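Local coordinates for methylocystis parvus OBBP MbnE (Methylocystis parvus OBBP, PDB 5ICQ), which probably captures the copper-chelating peptide methanobactin in the periplasm, as the binding protein of the methanobactin transport machinery, at residues D153-K156 / Q162-I165; F346-V351 / P569-S574; E381-L386 / V554-R559; S445-V450 / Q484-K489; S515-A518 / F524-A527. All blocks are in the same frame, centred on the assembly; numbering follows the deposited sequence.

In the fold
Following the chain from its N terminus, interaction 1 comes first and on its own: it closes the tight corner between helix 145-158 and helix 161-168. Interaction 2 closes a loop of 217 residues, from the start of helix 348-355 to strand 567-572. Nested inside it, interaction 3 joins helix 381-387 to helix 547-563, which leads into that strand. Interactions 4 and 5 lie within interaction 3 in series, so no loop crosses another. Interactions 2 and 4 reach the same mixed sheet, and interactions 4 and 5 touch directly, Arg487 CG resting 3.9 Å from Leu526 CD2. Interactions 1 and 2 lie on opposite sides of the chain's centre.

Interaction 1. Residues D153-K156 / Q162-I165. With SO4 (sulfate ion), chain F.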
# COMPACT_ATOMS: atom_id res chain seq x y z
N ASP A 153 13.34 5.24 -21.30
CA ASP A 153 14.49 4.37 -21.56
C ASP A 153 15.34 4.16 -20.31
O ASP A 153 15.78 3.04 -20.04
CB ASP A 153 15.35 4.95 -22.68
CG ASP A 153 14.67 4.88 -24.02
OD1 ASP A 153 13.85 3.96 -24.23
OD2 ASP A 153 14.98 5.75 -24.88
N LEU A 154 15.59 5.23 -19.56
CA LEU A 154 16.43 5.13 -18.37
C LEU A 154 15.77 4.26 -17.31
O LEU A 154 16.43 3.40 -16.70
CB LEU A 154 16.70 6.53 -17.80
CG LEU A 154 17.42 6.61 -16.45
CD1 LEU A 154 18.83 6.02 -16.55
CD2 LEU A 154 17.47 8.05 -15.97
N LEU A 155 14.48 4.47 -17.07
CA LEU A 155 13.80 3.74 -16.01
C LEU A 155 13.55 2.29 -16.41
O LEU A 155 13.54 1.40 -15.54
CB LEU A 155 12.50 4.45 -15.66
CG LEU A 155 12.76 5.81 -15.02
CD1 LEU A 155 11.48 6.67 -14.99
CD2 LEU A 155 13.33 5.64 -13.62
N LYS A 156 13.33 2.04 -17.70
CA LYS A 156 13.21 0.67 -18.17
C LYS A 156 14.49 -0.11 -17.89
O LYS A 156 14.44 -1.30 -17.54
CB LYS A 156 12.90 0.65 -19.66
CG LYS A 156 12.78 -0.77 -20.22
CD LYS A 156 12.09 -0.79 -21.58
CE LYS A 156 13.05 -0.44 -22.69
NZ LYS A 156 12.66 -1.12 -23.96
N GLN A 162 9.53 -4.19 -10.86
CA GLN A 162 8.26 -4.33 -11.58
C GLN A 162 8.08 -3.21 -12.59
O GLN A 162 7.38 -3.39 -13.59
CB GLN A 162 7.09 -4.37 -10.60
CG GLN A 162 7.04 -5.63 -9.73
CD GLN A 162 7.14 -6.91 -10.54
OE1 GLN A 162 6.38 -7.12 -11.49
NE2 GLN A 162 8.09 -7.76 -10.18
N GLN A 163 8.68 -2.05 -12.32
CA GLN A 163 8.73 -0.97 -13.31
C GLN A 163 9.49 -1.40 -14.56
O GLN A 163 9.03 -1.18 -15.68
CB GLN A 163 9.38 0.25 -12.66
CG GLN A 163 9.50 1.49 -13.52
CD GLN A 163 10.12 2.64 -12.75
OE1 GLN A 163 11.03 2.44 -11.94
NE2 GLN A 163 9.62 3.86 -12.98
N ARG A 164 10.66 -2.03 -14.38
CA ARG A 164 11.39 -2.54 -15.54
C ARG A 164 10.54 -3.52 -16.33
O ARG A 164 10.53 -3.49 -17.57
CB ARG A 164 12.69 -3.21 -15.09
CG ARG A 164 13.70 -2.27 -14.50
CD ARG A 164 15.03 -2.98 -14.32
NE ARG A 164 15.89 -2.28 -13.37
CZ ARG A 164 17.13 -2.63 -13.09
NH1 ARG A 164 17.68 -3.68 -13.69
NH2 ARG A 164 17.83 -1.92 -12.21
N ILE A 165 9.83 -4.41 -15.64
CA ILE A 165 9.03 -5.41 -16.33
C ILE A 165 7.88 -4.75 -17.08
O ILE A 165 7.60 -5.09 -18.23
CB ILE A 165 8.53 -6.48 -15.35
CG1 ILE A 165 9.71 -7.25 -14.75
CG2 ILE A 165 7.59 -7.44 -16.05
CD1 ILE A 165 9.28 -8.31 -13.75
S SO4 F . 8.57 -2.81 -7.37
O1 SO4 F . 9.29 -3.63 -8.34
O2 SO4 F . 9.51 -2.35 -6.35
O3 SO4 F . 7.97 -1.67 -8.05
O4 SO4 F . 7.52 -3.61 -6.74
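Leu155 and Gln163 meet where helix 145-158 runs out and helix 161-168 starts, and their side chains cross obliquely. Gln163 has CG anti to the backbone N (chi1 -179°) and stays extended beyond it, which carries its amide across to the leucine: NE2 lies 3.9 Å from Leu155 CD1 and 4.0 Å from Leu155 CB. A glutamine suits this half-apolar place because the amide can lie against the leucine while its polar atoms bond to other partners, OE1 accepting from Arg160 N and NE2 pairing with Tyr167 OH. Those two bonds hold the amide plane in place beside the leucine. On another side of the corner Arg164 uses the aliphatic part of its chain. Its CG comes 3.3 Å from Lys156 O, and Arg164 CD lies 3.7 Å from the same oxygen, so the methylenes lie against carbonyls in the last turn of the first helix. Farther along, Arg164 NE bonds to Gly159 O in the turn itself, so a single side chain both packs on the helix end and ties down the connection. At the start of the second helix Gln162 N donates to sulfate O1 at 2.6 Å, nearly straight at 169°, and Arg160 NE binds the same ion. Amides of a helix's first turn commonly hold such anions, this one probably from the crystallisation liquor. Around the corner, Tyr167 of helix 161-168 touches both Leu155 and Lys156, and the loop residues Met200 and Phe213 also pack against Leu155.

Interaction 2. Residues F346-V351 / P569-S574; sequences FDFEWV and PLFHAS
Phe348 pushes its ring against the base of Phe571, and this is the main bump-and-hollow fit between the start of helix 348-355 and strand 567-572. Phe348 CE1 settles 3.4 Å from Phe571 CB and 3.5 Å from Phe571 CG, in the angle where the second ring leaves its backbone. The two rings are only loosely parallel, their planes 30° apart, and they are slid so far, with centroids 5.4 Å apart, that they barely overlap. Phe571 CG sits between its backbone N and carbonyl carbon (chi1 45°), which turns the ring up toward the helix, where Val351 CG2 approaches CE2 more loosely. Beside this pair a branched side chain meets a flat one: the Leu570 CD2 methyl nestles 3.6 Å from Phe346 CZ, the two side chains crossing at about a right angle. Asp347, between the two phenylalanines, is the helix N-cap, OD1 accepting from Trp350 N at 3.1 Å, and so fixes where the helix begins. Tyr356 and Tyr360 add their rings around Phe571, and Leu458 of helix 453-467 touches it too. The result is an arrangement of helix on mixed sheet usual in the alpha/beta lobes of periplasmic binding proteins, here joined by an aromatic cluster.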
# COMPACT_ATOMS: atom_id res chain seq x y z
N PHE A 346 -6.65 -18.65 17.61
CA PHE A 346 -6.04 -17.36 17.90
C PHE A 346 -7.04 -16.47 18.64
O PHE A 346 -8.13 -16.21 18.13
CB PHE A 346 -5.56 -16.65 16.63
CG PHE A 346 -4.94 -15.31 16.92
CD1 PHE A 346 -3.75 -15.23 17.62
CD2 PHE A 346 -5.57 -14.14 16.53
CE1 PHE A 346 -3.18 -14.00 17.91
CE2 PHE A 346 -5.01 -12.91 16.81
CZ PHE A 346 -3.81 -12.84 17.50
N ASP A 347 -6.66 -15.97 19.82
CA ASP A 347 -7.57 -15.19 20.67
C ASP A 347 -7.21 -13.71 20.53
O ASP A 347 -6.39 -13.18 21.28
CB ASP A 347 -7.48 -15.67 22.11
CG ASP A 347 -8.49 -14.97 23.02
OD1 ASP A 347 -9.03 -13.92 22.62
OD2 ASP A 347 -8.74 -15.47 24.13
N PHE A 348 -7.84 -13.04 19.57
CA PHE A 348 -7.50 -11.64 19.33
C PHE A 348 -7.93 -10.75 20.49
O PHE A 348 -7.23 -9.80 20.84
CB PHE A 348 -8.14 -11.13 18.04
CG PHE A 348 -8.10 -9.62 17.93
CD1 PHE A 348 -6.88 -8.97 17.81
CD2 PHE A 348 -9.27 -8.87 17.98
CE1 PHE A 348 -6.82 -7.58 17.74
CE2 PHE A 348 -9.22 -7.47 17.89
CZ PHE A 348 -7.99 -6.83 17.78
N GLU A 349 -9.11 -11.01 21.05
CA GLU A 349 -9.62 -10.16 22.12
C GLU A 349 -8.63 -10.07 23.28
O GLU A 349 -8.41 -8.99 23.84
CB GLU A 349 -10.98 -10.68 22.58
CG GLU A 349 -12.10 -10.60 21.51
CD GLU A 349 -11.86 -11.47 20.26
OE1 GLU A 349 -12.10 -10.98 19.12
OE2 GLU A 349 -11.43 -12.63 20.39
N TRP A 350 -7.98 -11.18 23.61
CA TRP A 350 -6.98 -11.17 24.68
C TRP A 350 -5.78 -10.30 24.31
O TRP A 350 -5.32 -9.50 25.14
CB TRP A 350 -6.54 -12.60 25.01
CG TRP A 350 -5.63 -12.66 26.20
CD1 TRP A 350 -5.99 -12.82 27.51
CD2 TRP A 350 -4.20 -12.55 26.20
NE1 TRP A 350 -4.87 -12.83 28.32
CE2 TRP A 350 -3.76 -12.67 27.53
CE3 TRP A 350 -3.24 -12.38 25.19
CZ2 TRP A 350 -2.41 -12.61 27.89
CZ3 TRP A 350 -1.90 -12.32 25.54
CH2 TRP A 350 -1.50 -12.43 26.88
N VAL A 351 -5.23 -10.44 23.10
CA VAL A 351 -4.06 -9.62 22.78
C VAL A 351 -4.45 -8.15 22.69
O VAL A 351 -3.70 -7.28 23.13
CB VAL A 351 -3.32 -10.10 21.51
CG1 VAL A 351 -2.88 -11.56 21.62
CG2 VAL A 351 -4.11 -9.86 20.25
N PRO A 569 -5.71 -14.18 9.99
CA PRO A 569 -5.68 -12.72 9.91
C PRO A 569 -5.43 -12.13 11.28
O PRO A 569 -5.94 -12.62 12.29
CB PRO A 569 -7.07 -12.35 9.39
CG PRO A 569 -7.70 -13.63 8.94
CD PRO A 569 -7.06 -14.73 9.74
N LEU A 570 -4.65 -11.05 11.30
CA LEU A 570 -4.38 -10.35 12.55
C LEU A 570 -5.32 -9.14 12.67
O LEU A 570 -6.53 -9.33 12.76
CB LEU A 570 -2.90 -9.96 12.63
CG LEU A 570 -2.02 -11.19 12.96
CD1 LEU A 570 -0.54 -10.89 12.80
CD2 LEU A 570 -2.30 -11.71 14.38
N PHE A 571 -4.80 -7.92 12.66
CA PHE A 571 -5.63 -6.79 13.09
C PHE A 571 -5.08 -5.48 12.55
O PHE A 571 -3.94 -5.41 12.08
CB PHE A 571 -5.72 -6.75 14.62
CG PHE A 571 -4.39 -6.96 15.30
CD1 PHE A 571 -3.55 -5.90 15.54
CD2 PHE A 571 -3.99 -8.24 15.67
CE1 PHE A 571 -2.32 -6.09 16.16
CE2 PHE A 571 -2.76 -8.44 16.29
CZ PHE A 571 -1.93 -7.37 16.53
N HIS A 572 -5.90 -4.43 12.63
CA HIS A 572 -5.54 -3.13 12.07
C HIS A 572 -6.24 -2.04 12.87
O HIS A 572 -7.13 -2.31 13.67
CB HIS A 572 -5.93 -3.05 10.59
CG HIS A 572 -7.40 -3.15 10.34
ND1 HIS A 572 -8.04 -4.35 10.11
CD2 HIS A 572 -8.37 -2.19 10.31
CE1 HIS A 572 -9.34 -4.13 9.94
NE2 HIS A 572 -9.56 -2.83 10.07
N ALA A 573 -5.78 -0.80 12.67
CA ALA A 573 -6.47 0.37 13.21
C ALA A 573 -7.51 0.83 12.20
O ALA A 573 -7.20 1.00 11.01
CB ALA A 573 -5.47 1.49 13.51
N SER A 574 -8.75 1.02 12.65
CA SER A 574 -9.80 1.44 11.72
C SER A 574 -9.59 2.87 11.27
O SER A 574 -10.06 3.24 10.19
CB SER A 574 -11.18 1.29 12.36
OG SER A 574 -11.55 -0.07 12.46

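Interaction 3. Residues E381-L386 / V554-R559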
# COMPACT_ATOMS: atom_id res chain seq x y z
N GLU A 381 -25.26 -12.78 -7.79
CA GLU A 381 -25.40 -13.69 -8.93
C GLU A 381 -24.23 -13.55 -9.89
O GLU A 381 -23.77 -14.54 -10.47
CB GLU A 381 -26.73 -13.46 -9.64
CG GLU A 381 -27.92 -13.94 -8.82
CD GLU A 381 -27.72 -15.35 -8.29
OE1 GLU A 381 -27.59 -16.29 -9.11
OE2 GLU A 381 -27.66 -15.53 -7.05
N LYS A 382 -23.72 -12.33 -10.06
CA LYS A 382 -22.56 -12.12 -10.93
C LYS A 382 -21.31 -12.73 -10.32
O LYS A 382 -20.46 -13.27 -11.04
CB LYS A 382 -22.32 -10.63 -11.20
CG LYS A 382 -23.34 -9.90 -12.05
CD LYS A 382 -24.70 -9.95 -11.48
CE LYS A 382 -24.75 -9.39 -10.13
NZ LYS A 382 -25.94 -9.82 -9.41
N GLU A 383 -21.15 -12.64 -8.99
CA GLU A 383 -20.03 -13.31 -8.34
C GLU A 383 -20.12 -14.82 -8.54
O GLU A 383 -19.11 -15.48 -8.82
CB GLU A 383 -20.01 -13.00 -6.84
CG GLU A 383 -19.50 -11.66 -6.45
CD GLU A 383 -19.23 -11.62 -4.96
OE1 GLU A 383 -18.26 -12.28 -4.52
OE2 GLU A 383 -20.02 -10.98 -4.22
N ARG A 384 -21.31 -15.38 -8.37
CA ARG A 384 -21.46 -16.82 -8.51
C ARG A 384 -21.17 -17.27 -9.94
O ARG A 384 -20.59 -18.34 -10.15
CB ARG A 384 -22.87 -17.23 -8.06
CG ARG A 384 -23.08 -17.07 -6.54
CD ARG A 384 -24.55 -17.20 -6.11
NE ARG A 384 -24.80 -16.51 -4.84
CZ ARG A 384 -24.83 -17.10 -3.64
NH1 ARG A 384 -24.65 -18.41 -3.52
NH2 ARG A 384 -25.05 -16.37 -2.54
N ALA A 385 -21.49 -16.44 -10.92
CA ALA A 385 -21.15 -16.76 -12.30
C ALA A 385 -19.63 -16.77 -12.50
O ALA A 385 -19.11 -17.64 -13.20
CB ALA A 385 -21.83 -15.79 -13.26
N LEU A 386 -18.92 -15.81 -11.90
CA LEU A 386 -17.46 -15.80 -11.98
C LEU A 386 -16.87 -17.06 -11.35
O LEU A 386 -15.85 -17.58 -11.83
CB LEU A 386 -16.87 -14.58 -11.27
CG LEU A 386 -16.99 -13.22 -11.95
CD1 LEU A 386 -16.38 -12.14 -11.08
CD2 LEU A 386 -16.31 -13.26 -13.32
N VAL A 554 -13.27 -8.57 -7.39
CA VAL A 554 -12.43 -8.52 -6.19
C VAL A 554 -13.13 -9.18 -5.01
O VAL A 554 -12.49 -9.87 -4.20
CB VAL A 554 -12.03 -7.06 -5.87
CG1 VAL A 554 -11.20 -7.01 -4.59
CG2 VAL A 554 -11.23 -6.48 -7.02
N ARG A 555 -14.44 -8.96 -4.87
CA ARG A 555 -15.18 -9.65 -3.81
C ARG A 555 -15.08 -11.17 -3.98
O ARG A 555 -14.84 -11.89 -3.01
CB ARG A 555 -16.65 -9.22 -3.81
CG ARG A 555 -16.87 -7.84 -3.23
CD ARG A 555 -18.33 -7.45 -3.30
NE ARG A 555 -18.54 -6.09 -2.83
CZ ARG A 555 -19.73 -5.49 -2.78
NH1 ARG A 555 -20.82 -6.14 -3.17
NH2 ARG A 555 -19.82 -4.24 -2.35
N ALA A 556 -15.28 -11.67 -5.20
CA ALA A 556 -15.14 -13.11 -5.42
C ALA A 556 -13.72 -13.57 -5.14
O ALA A 556 -13.50 -14.64 -4.56
CB ALA A 556 -15.54 -13.47 -6.85
N TYR A 557 -12.73 -12.79 -5.56
CA TYR A 557 -11.33 -13.08 -5.26
C TYR A 557 -11.08 -13.16 -3.76
O TYR A 557 -10.41 -14.08 -3.26
CB TYR A 557 -10.48 -12.00 -5.93
CG TYR A 557 -8.99 -12.00 -5.63
CD1 TYR A 557 -8.20 -13.10 -5.91
CD2 TYR A 557 -8.39 -10.87 -5.12
CE1 TYR A 557 -6.82 -13.07 -5.66
CE2 TYR A 557 -7.02 -10.82 -4.88
CZ TYR A 557 -6.25 -11.93 -5.14
OH TYR A 557 -4.88 -11.91 -4.89
N ASP A 558 -11.62 -12.20 -3.00
CA ASP A 558 -11.52 -12.21 -1.55
C ASP A 558 -12.05 -13.52 -0.97
O ASP A 558 -11.40 -14.15 -0.13
CB ASP A 558 -12.30 -11.01 -0.98
CG ASP A 558 -11.98 -10.71 0.50
OD1 ASP A 558 -10.82 -10.90 0.92
OD2 ASP A 558 -12.90 -10.25 1.24
N ARG A 559 -13.23 -13.96 -1.45
CA ARG A 559 -13.80 -15.22 -0.96
C ARG A 559 -12.89 -16.40 -1.22
O ARG A 559 -12.77 -17.30 -0.37
CB ARG A 559 -15.17 -15.47 -1.61
CG ARG A 559 -16.12 -14.29 -1.46
CD ARG A 559 -17.56 -14.62 -1.83
NE ARG A 559 -18.28 -13.36 -2.04
CZ ARG A 559 -19.04 -12.78 -1.13
NH1 ARG A 559 -19.17 -13.35 0.07
NH2 ARG A 559 -19.64 -11.62 -1.39
O HOH W 1 -21.29 -8.64 -4.56
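Glu383 reaches from helix 381-387 to Arg555, Ala556 and Arg559 of helix 547-563, a helix-helix crossing centred on a buried salt bridge; the axes of the 381-386 and 554-559 segments approach to 9.5 Å and cross at -59°. Its chain runs extended beyond CG and lays the carboxylate against the second helix. Along that helix Arg555 comes first: its CB lies 3.5 Å from Glu383 OE1, while its extended chain leads away to bond through NE to Glu371 O. Arg555 NH1 still reaches the glutamate indirectly, giving a hydrogen to a water at 2.9 Å that in turn donates to Glu383 OE2. Ala556 follows at the closest backbone approach, 5.7 Å from its CA to Glu383 CA, where a methyl is small enough to let the helices come together. One turn on, Arg559 grips the carboxylate side-on with NE and NH2, the two flat groups turned 34° from each other. Its NH1 also bonds to the carbonyls of Arg377 and Ile398, which fixes the rotation of the guanidinium. Were an alanine here instead, the buried carboxylate of Glu383 would probably be left without its charged mate, and both carbonyls would lose a donor. Arg559 NE donates to Glu383 OE1 at 2.7 Å and 171°, and Arg559 NH2 meets the syn lone pair of Glu383 OE2 at 2.9 Å.

Interaction 4. Residues S445-V450 / Q484-K489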
# COMPACT_ATOMS: atom_id res chain seq x y z
N SER A 445 3.80 -30.69 15.91
CA SER A 445 4.57 -29.57 16.42
C SER A 445 5.15 -28.77 15.27
O SER A 445 5.41 -29.30 14.19
CB SER A 445 5.68 -30.04 17.38
OG SER A 445 6.77 -30.57 16.68
N PHE A 446 5.32 -27.47 15.50
CA PHE A 446 5.83 -26.60 14.46
C PHE A 446 6.45 -25.36 15.09
O PHE A 446 6.32 -25.13 16.30
CB PHE A 446 4.74 -26.22 13.44
CG PHE A 446 3.69 -25.23 13.94
CD1 PHE A 446 2.59 -25.67 14.65
CD2 PHE A 446 3.79 -23.88 13.65
CE1 PHE A 446 1.61 -24.78 15.08
CE2 PHE A 446 2.82 -22.96 14.08
CZ PHE A 446 1.72 -23.42 14.80
N GLU A 447 7.11 -24.57 14.26
CA GLU A 447 7.82 -23.39 14.73
C GLU A 447 7.24 -22.15 14.07
O GLU A 447 6.99 -22.15 12.86
CB GLU A 447 9.30 -23.51 14.40
CG GLU A 447 10.10 -22.24 14.63
CD GLU A 447 11.46 -22.32 13.96
OE1 GLU A 447 12.45 -22.69 14.61
OE2 GLU A 447 11.53 -22.02 12.75
N ILE A 448 7.04 -21.08 14.85
CA ILE A 448 6.72 -19.76 14.31
C ILE A 448 7.99 -18.93 14.33
O ILE A 448 8.53 -18.64 15.40
CB ILE A 448 5.62 -19.05 15.12
CG1 ILE A 448 4.34 -19.88 15.18
CG2 ILE A 448 5.34 -17.64 14.52
CD1 ILE A 448 3.25 -19.26 16.09
N MET A 449 8.46 -18.52 13.15
CA MET A 449 9.65 -17.68 13.08
C MET A 449 9.23 -16.22 13.20
O MET A 449 8.33 -15.77 12.48
CB MET A 449 10.39 -17.92 11.76
CG MET A 449 11.56 -16.99 11.55
SD MET A 449 12.45 -17.32 9.99
CE MET A 449 11.30 -16.68 8.77
N VAL A 450 9.88 -15.48 14.10
CA VAL A 450 9.54 -14.07 14.31
C VAL A 450 10.80 -13.21 14.24
O VAL A 450 11.92 -13.69 14.40
CB VAL A 450 8.81 -13.83 15.66
CG1 VAL A 450 7.47 -14.56 15.69
CG2 VAL A 450 9.69 -14.26 16.83
N GLN A 484 15.59 -12.73 6.98
CA GLN A 484 15.43 -12.39 5.57
C GLN A 484 15.79 -13.57 4.67
O GLN A 484 15.08 -13.86 3.70
CB GLN A 484 16.29 -11.16 5.22
CG GLN A 484 16.44 -10.93 3.72
CD GLN A 484 17.46 -9.85 3.38
OE1 GLN A 484 17.11 -8.78 2.90
NE2 GLN A 484 18.73 -10.14 3.62
N ARG A 485 16.90 -14.25 4.97
CA ARG A 485 17.27 -15.40 4.16
C ARG A 485 16.23 -16.52 4.24
O ARG A 485 15.89 -17.15 3.23
CB ARG A 485 18.64 -15.94 4.58
CG ARG A 485 19.03 -17.23 3.90
CD ARG A 485 20.42 -17.16 3.31
NE ARG A 485 21.41 -16.73 4.30
CZ ARG A 485 22.18 -15.66 4.16
NH1 ARG A 485 22.09 -14.91 3.08
NH2 ARG A 485 23.05 -15.34 5.11
N ARG A 486 15.73 -16.79 5.44
CA ARG A 486 14.75 -17.87 5.58
C ARG A 486 13.41 -17.49 4.96
O ARG A 486 12.72 -18.36 4.41
CB ARG A 486 14.60 -18.25 7.05
CG ARG A 486 15.84 -19.01 7.57
CD ARG A 486 15.71 -19.35 9.05
NE ARG A 486 14.52 -20.16 9.28
CZ ARG A 486 14.13 -20.61 10.47
NH1 ARG A 486 14.86 -20.33 11.55
NH2 ARG A 486 13.02 -21.33 10.59
N ARG A 487 13.03 -16.22 5.02
CA ARG A 487 11.81 -15.81 4.34
C ARG A 487 11.94 -15.99 2.83
O ARG A 487 11.01 -16.46 2.17
CB ARG A 487 11.46 -14.37 4.69
CG ARG A 487 10.18 -13.87 4.07
CD ARG A 487 10.02 -12.37 4.23
NE ARG A 487 10.93 -11.66 3.34
CZ ARG A 487 11.75 -10.68 3.71
NH1 ARG A 487 11.75 -10.26 4.97
NH2 ARG A 487 12.54 -10.11 2.81
N GLN A 488 13.11 -15.63 2.28
CA GLN A 488 13.35 -15.73 0.84
C GLN A 488 13.32 -17.17 0.36
O GLN A 488 12.86 -17.44 -0.76
CB GLN A 488 14.69 -15.08 0.49
CG GLN A 488 14.62 -13.56 0.51
CD GLN A 488 15.99 -12.90 0.40
OE1 GLN A 488 17.02 -13.57 0.52
NE2 GLN A 488 16.01 -11.60 0.18
N LYS A 489 13.83 -18.10 1.16
CA LYS A 489 13.87 -19.50 0.80
C LYS A 489 12.65 -20.27 1.27
O LYS A 489 12.57 -21.48 1.03
CB LYS A 489 15.14 -20.14 1.38
CG LYS A 489 16.42 -19.49 0.86
CD LYS A 489 17.67 -20.18 1.39
CE LYS A 489 18.92 -19.71 0.63
NZ LYS A 489 20.18 -20.34 1.15
O HOH W 2 14.68 -22.02 13.84
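A salt bridge, with a sulfur over one face of its guanidinium, joins Glu447 and Met449 of strand 442-450 to Arg486 of helix 480-489. The helix links strands 472-477 and 494-498, which run parallel to strand 442-450 and pair with it from its two sides, so it belongs to a beta-alpha-beta crossover packed on the central strand. Two residues apart, Glu447 and Met449 both point at the helix. Arg486 NH2 donates at 2.7 Å to the syn lone pair of Glu447 OE2, near the guanidinium plane, although the two flat groups are turned 43° from each other. A water makes the second link, accepting from Arg486 NH1 at 2.9 Å and donating to Glu447 OE1. Met449 comes over one face instead: SD lies 3.6 Å from Arg486 NE, offset toward the rim, its bend at chi3 (74°) bringing CE to 4.0 Å from Arg486 CB. Arg486 NE in turn bonds to Asp491 O in the turn after the helix. With N-H groups bound round its edge and a polarisable sulfur on a face, the guanidinium is unlikely to turn freely, and the close positive charge would probably keep Glu447 ionised.

Interaction 5. Residues S515-A518 / F524-A527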
# COMPACT_ATOMS: atom_id res chain seq x y z
N SER A 515 0.01 -19.13 -8.68
CA SER A 515 0.73 -20.40 -8.70
C SER A 515 2.15 -20.21 -9.22
O SER A 515 3.09 -20.89 -8.77
CB SER A 515 -0.00 -21.40 -9.58
OG SER A 515 -1.30 -21.68 -9.09
N ALA A 516 2.32 -19.32 -10.20
CA ALA A 516 3.63 -19.12 -10.83
C ALA A 516 4.69 -18.64 -9.83
O ALA A 516 5.87 -18.94 -10.00
CB ALA A 516 3.51 -18.11 -11.97
N THR A 517 4.29 -17.92 -8.78
CA THR A 517 5.26 -17.42 -7.82
C THR A 517 5.29 -18.22 -6.53
O THR A 517 6.07 -17.89 -5.63
CB THR A 517 4.98 -15.95 -7.48
OG1 THR A 517 3.66 -15.82 -6.91
CG2 THR A 517 5.10 -15.08 -8.73
N ALA A 518 4.46 -19.27 -6.42
CA ALA A 518 4.38 -20.02 -5.17
C ALA A 518 5.71 -20.68 -4.80
O ALA A 518 5.96 -20.93 -3.61
CB ALA A 518 3.29 -21.09 -5.26
N PHE A 524 6.68 -12.74 -2.94
CA PHE A 524 5.73 -12.34 -1.90
C PHE A 524 4.72 -13.43 -1.56
O PHE A 524 3.92 -13.24 -0.64
CB PHE A 524 4.97 -11.09 -2.34
CG PHE A 524 5.87 -9.89 -2.52
CD1 PHE A 524 7.09 -9.83 -1.87
CD2 PHE A 524 5.50 -8.83 -3.33
CE1 PHE A 524 7.92 -8.73 -2.03
CE2 PHE A 524 6.33 -7.74 -3.48
CZ PHE A 524 7.54 -7.69 -2.83
N ASN A 525 4.73 -14.55 -2.28
CA ASN A 525 3.74 -15.61 -2.05
C ASN A 525 4.24 -16.51 -0.93
O ASN A 525 4.69 -17.64 -1.13
CB ASN A 525 3.50 -16.38 -3.35
CG ASN A 525 2.29 -17.31 -3.26
OD1 ASN A 525 1.85 -17.66 -2.17
ND2 ASN A 525 1.78 -17.73 -4.42
N LEU A 526 4.15 -15.98 0.30
CA LEU A 526 4.77 -16.66 1.44
C LEU A 526 4.10 -17.99 1.75
O LEU A 526 4.76 -18.94 2.17
CB LEU A 526 4.73 -15.76 2.67
CG LEU A 526 5.43 -14.42 2.48
CD1 LEU A 526 5.27 -13.55 3.73
CD2 LEU A 526 6.89 -14.68 2.19
N ALA A 527 2.78 -18.08 1.55
CA ALA A 527 2.06 -19.31 1.88
C ALA A 527 2.29 -20.41 0.86
O ALA A 527 2.02 -21.58 1.16
CB ALA A 527 0.56 -19.02 2.01
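Asn525 has CG anti to its backbone N (chi1 -169°), which directs the amide at the 515-518 segment, while Thr517 at chi1 60° sets OG1 between its own backbone N and carbonyl carbon, turned to meet it. The two side chains pass at a slant, with Thr517 OG1 3.6 Å from Asn525 CB and 3.7 Å from Asn525 ND2. Neither distance is a bond. The hydroxyl instead faces the carbonyls of Arg510, Met511 and Ser514 around the end of helix 508-513, its strongest partner being Met511 O; a short polar side chain suits the place, though its one hydrogen cannot serve all three fully at once. The amide goes on past the threonine, so that ND2 comes 3.5 Å from Ala518 CA and 3.8 Å from Ala518 CB, where the small alanine allows it close, and Asn525 ND2 bonds to Ala529 O. Shortened to an alanine here, the residue would probably leave Ala529 O without its donor and open a gap beside Ala518. Ser523 OG joins the two segments from between them, bonding to Thr517 O and to Asn525 N. Arg329 adds a further tie, its NH2 bonded to Ala518 O and its NH1 to Leu526 O. Asn525 itself is the centre of an inverse gamma turn, closed by a weak bond from Leu526 N to Phe524 O at 2.9 Å; the whole is a compact irregular loop between helices 508-513 and 532-543, held by side chains bonding to backbone.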